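Local coordinates for hypothetical protein yiiX (PDB 2IF6) that is of unestablished function but is probably a hydrolase, belonging to a family of permuted papain-like amidases, at residues Val53-Leu58 with Thr90-Leu95. Numbering follows the deposited sequence.
Sequences VKYTPL and TAKRYL
Across from Tyr55, Lys92 begins the contact in segment 90-95, which carries the C-terminal part of helix 81-91 and the chain beyond it: its CG lies 3.8 Å from Tyr55 OH. Tyr94 follows and meets Val53 through its backbone, the carbonyl O resting 3.2 Å from Val53 CB and touching both methyls. Its CB adds a looser apolar contact with Val53 CG1, while the ring itself turns to helix 112-124, packing on Val115 and Val119. Leu95 comes next and divides its two methyls. CD2 sits over one face of the Tyr55 ring, displaced toward the rim, in a CH-pi contact 4.1 Å from the centroid and 19° off the normal; it also touches Lys54 CA. CD1 instead reaches the hydroxyl end of the ring, 3.5 Å from Tyr55 OH. With CG beside the backbone N (chi1 -54°), the ring of Tyr55 brings its far end to Leu95. No hydrogen bond joins the two segments, but just beyond Leu95 the backbones of Gly96 and Lys97 bond to Val53. The contact thus illustrates how apolar side chains and one backbone carbonyl seat the segment following helix 81-91 against the edge strand of an antiparallel sheet, here in a permuted papain-like fold.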
loop_
_atom_site.group_PDB
_atom_site.type_symbol
_atom_site.label_atom_id
_atom_site.label_comp_id
_atom_site.label_asym_id
_atom_site.label_seq_id
_atom_site.Cartn_x
_atom_site.Cartn_y
_atom_site.Cartn_z
ATOM N N VAL A 53 4.976 1.711 -11.106
ATOM C CA VAL A 53 4.288 2.729 -10.300
ATOM C C VAL A 53 3.598 3.660 -11.293
ATOM O O VAL A 53 4.191 4.096 -12.300
ATOM C CB VAL A 53 5.253 3.517 -9.392
ATOM C CG1 VAL A 53 4.490 4.650 -8.655
ATOM C CG2 VAL A 53 6.032 2.554 -8.384
ATOM N N LYS A 54 2.336 3.964 -11.025
ATOM C CA LYS A 54 1.470 4.618 -12.012
ATOM C C LYS A 54 0.240 5.222 -11.339
ATOM O O LYS A 54 -0.074 4.912 -10.172
ATOM C CB LYS A 54 0.979 3.586 -13.040
ATOM C CG LYS A 54 -0.072 2.619 -12.434
ATOM C CD LYS A 54 -0.437 1.459 -13.350
ATOM C CE LYS A 54 -1.556 1.855 -14.298
ATOM N NZ LYS A 54 -1.801 0.783 -15.334
ATOM N N TYR A 55 -0.460 6.053 -12.091
ATOM C CA TYR A 55 -1.796 6.546 -11.718
ATOM C C TYR A 55 -2.903 5.753 -12.407
ATOM O O TYR A 55 -2.844 5.497 -13.617
ATOM C CB TYR A 55 -1.980 7.985 -12.167
ATOM C CG TYR A 55 -0.939 8.971 -11.720
ATOM C CD1 TYR A 55 -0.835 9.359 -10.379
ATOM C CD2 TYR A 55 -0.093 9.570 -12.655
ATOM C CE1 TYR A 55 0.090 10.313 -9.986
ATOM C CE2 TYR A 55 0.841 10.496 -12.283
ATOM C CZ TYR A 55 0.929 10.875 -10.953
ATOM O OH TYR A 55 1.878 11.794 -10.620
ATOM N N THR A 56 -3.930 5.411 -11.645
ATOM C CA THR A 56 -5.078 4.685 -12.142
ATOM C C THR A 56 -6.357 5.428 -11.768
ATOM O O THR A 56 -6.499 5.822 -10.619
ATOM C CB THR A 56 -5.145 3.296 -11.448
ATOM O OG1 THR A 56 -3.942 2.583 -11.740
ATOM C CG2 THR A 56 -6.324 2.502 -11.925
ATOM N N PRO A 57 -7.310 5.589 -12.714
ATOM C CA PRO A 57 -8.575 6.224 -12.321
ATOM C C PRO A 57 -9.249 5.490 -11.150
ATOM O O PRO A 57 -9.291 4.272 -11.110
ATOM C CB PRO A 57 -9.423 6.142 -13.595
ATOM C CG PRO A 57 -8.461 6.095 -14.694
ATOM C CD PRO A 57 -7.279 5.288 -14.166
ATOM N N LEU A 58 -9.728 6.241 -10.179
ATOM C CA LEU A 58 -10.313 5.651 -8.960
ATOM C C LEU A 58 -11.417 4.602 -9.230
ATOM O O LEU A 58 -11.461 3.549 -8.608
ATOM C CB LEU A 58 -10.833 6.761 -8.042
ATOM C CG LEU A 58 -11.551 6.303 -6.771
ATOM C CD1 LEU A 58 -10.547 5.541 -5.844
ATOM C CD2 LEU A 58 -12.122 7.514 -6.041
ATOM N N THR A 90 6.310 14.616 -4.661
ATOM C CA THR A 90 7.162 13.488 -4.316
ATOM C C THR A 90 6.747 12.228 -5.037
ATOM O O THR A 90 7.600 11.482 -5.486
ATOM C CB THR A 90 7.131 13.249 -2.795
ATOM O OG1 THR A 90 7.634 14.412 -2.149
ATOM C CG2 THR A 90 8.003 12.060 -2.394
ATOM N N ALA A 91 5.431 11.987 -5.150
ATOM C CA ALA A 91 4.943 10.781 -5.814
ATOM C C ALA A 91 5.555 10.683 -7.214
ATOM O O ALA A 91 5.840 9.582 -7.695
ATOM C CB ALA A 91 3.444 10.769 -5.893
ATOM N N LYS A 92 5.752 11.837 -7.859
ATOM C CA LYS A 92 6.258 11.868 -9.242
ATOM C C LYS A 92 7.620 11.208 -9.404
ATOM O O LYS A 92 7.914 10.680 -10.453
ATOM C CB LYS A 92 6.346 13.305 -9.761
ATOM C CG LYS A 92 5.004 13.946 -10.000
ATOM C CD LYS A 92 5.182 15.371 -10.546
ATOM C CE LYS A 92 3.808 15.981 -10.835
ATOM N NZ LYS A 92 3.859 17.438 -11.239
ATOM N N ARG A 93 8.436 11.233 -8.363
ATOM C CA ARG A 93 9.802 10.703 -8.401
ATOM C C ARG A 93 9.849 9.178 -8.507
ATOM O O ARG A 93 10.873 8.627 -8.868
ATOM C CB ARG A 93 10.600 11.164 -7.171
ATOM C CG ARG A 93 10.583 12.694 -6.935
ATOM C CD ARG A 93 11.238 13.090 -5.604
ATOM N NE ARG A 93 12.546 12.464 -5.408
ATOM C CZ ARG A 93 12.962 11.962 -4.242
ATOM N NH1 ARG A 93 12.175 12.011 -3.161
ATOM N NH2 ARG A 93 14.167 11.396 -4.150
ATOM N N TYR A 94 8.738 8.499 -8.208
ATOM C CA TYR A 94 8.685 7.024 -8.204
ATOM C C TYR A 94 7.959 6.451 -9.430
ATOM O O TYR A 94 7.946 5.229 -9.634
ATOM C CB TYR A 94 7.990 6.524 -6.917
ATOM C CG TYR A 94 8.729 6.920 -5.651
ATOM C CD1 TYR A 94 9.655 6.065 -5.069
ATOM C CD2 TYR A 94 8.502 8.154 -5.050
ATOM C CE1 TYR A 94 10.342 6.438 -3.896
ATOM C CE2 TYR A 94 9.201 8.550 -3.908
ATOM C CZ TYR A 94 10.110 7.691 -3.335
ATOM O OH TYR A 94 10.786 8.083 -2.198
ATOM N N LEU A 95 7.355 7.320 -10.248
ATOM C CA LEU A 95 6.592 6.848 -11.387
ATOM C C LEU A 95 7.477 6.044 -12.326
ATOM O O LEU A 95 8.651 6.395 -12.551
ATOM C CB LEU A 95 5.967 8.017 -12.168
ATOM C CG LEU A 95 4.822 8.731 -11.472
ATOM C CD1 LEU A 95 4.535 10.078 -12.104
ATOM C CD2 LEU A 95 3.512 7.839 -11.445
#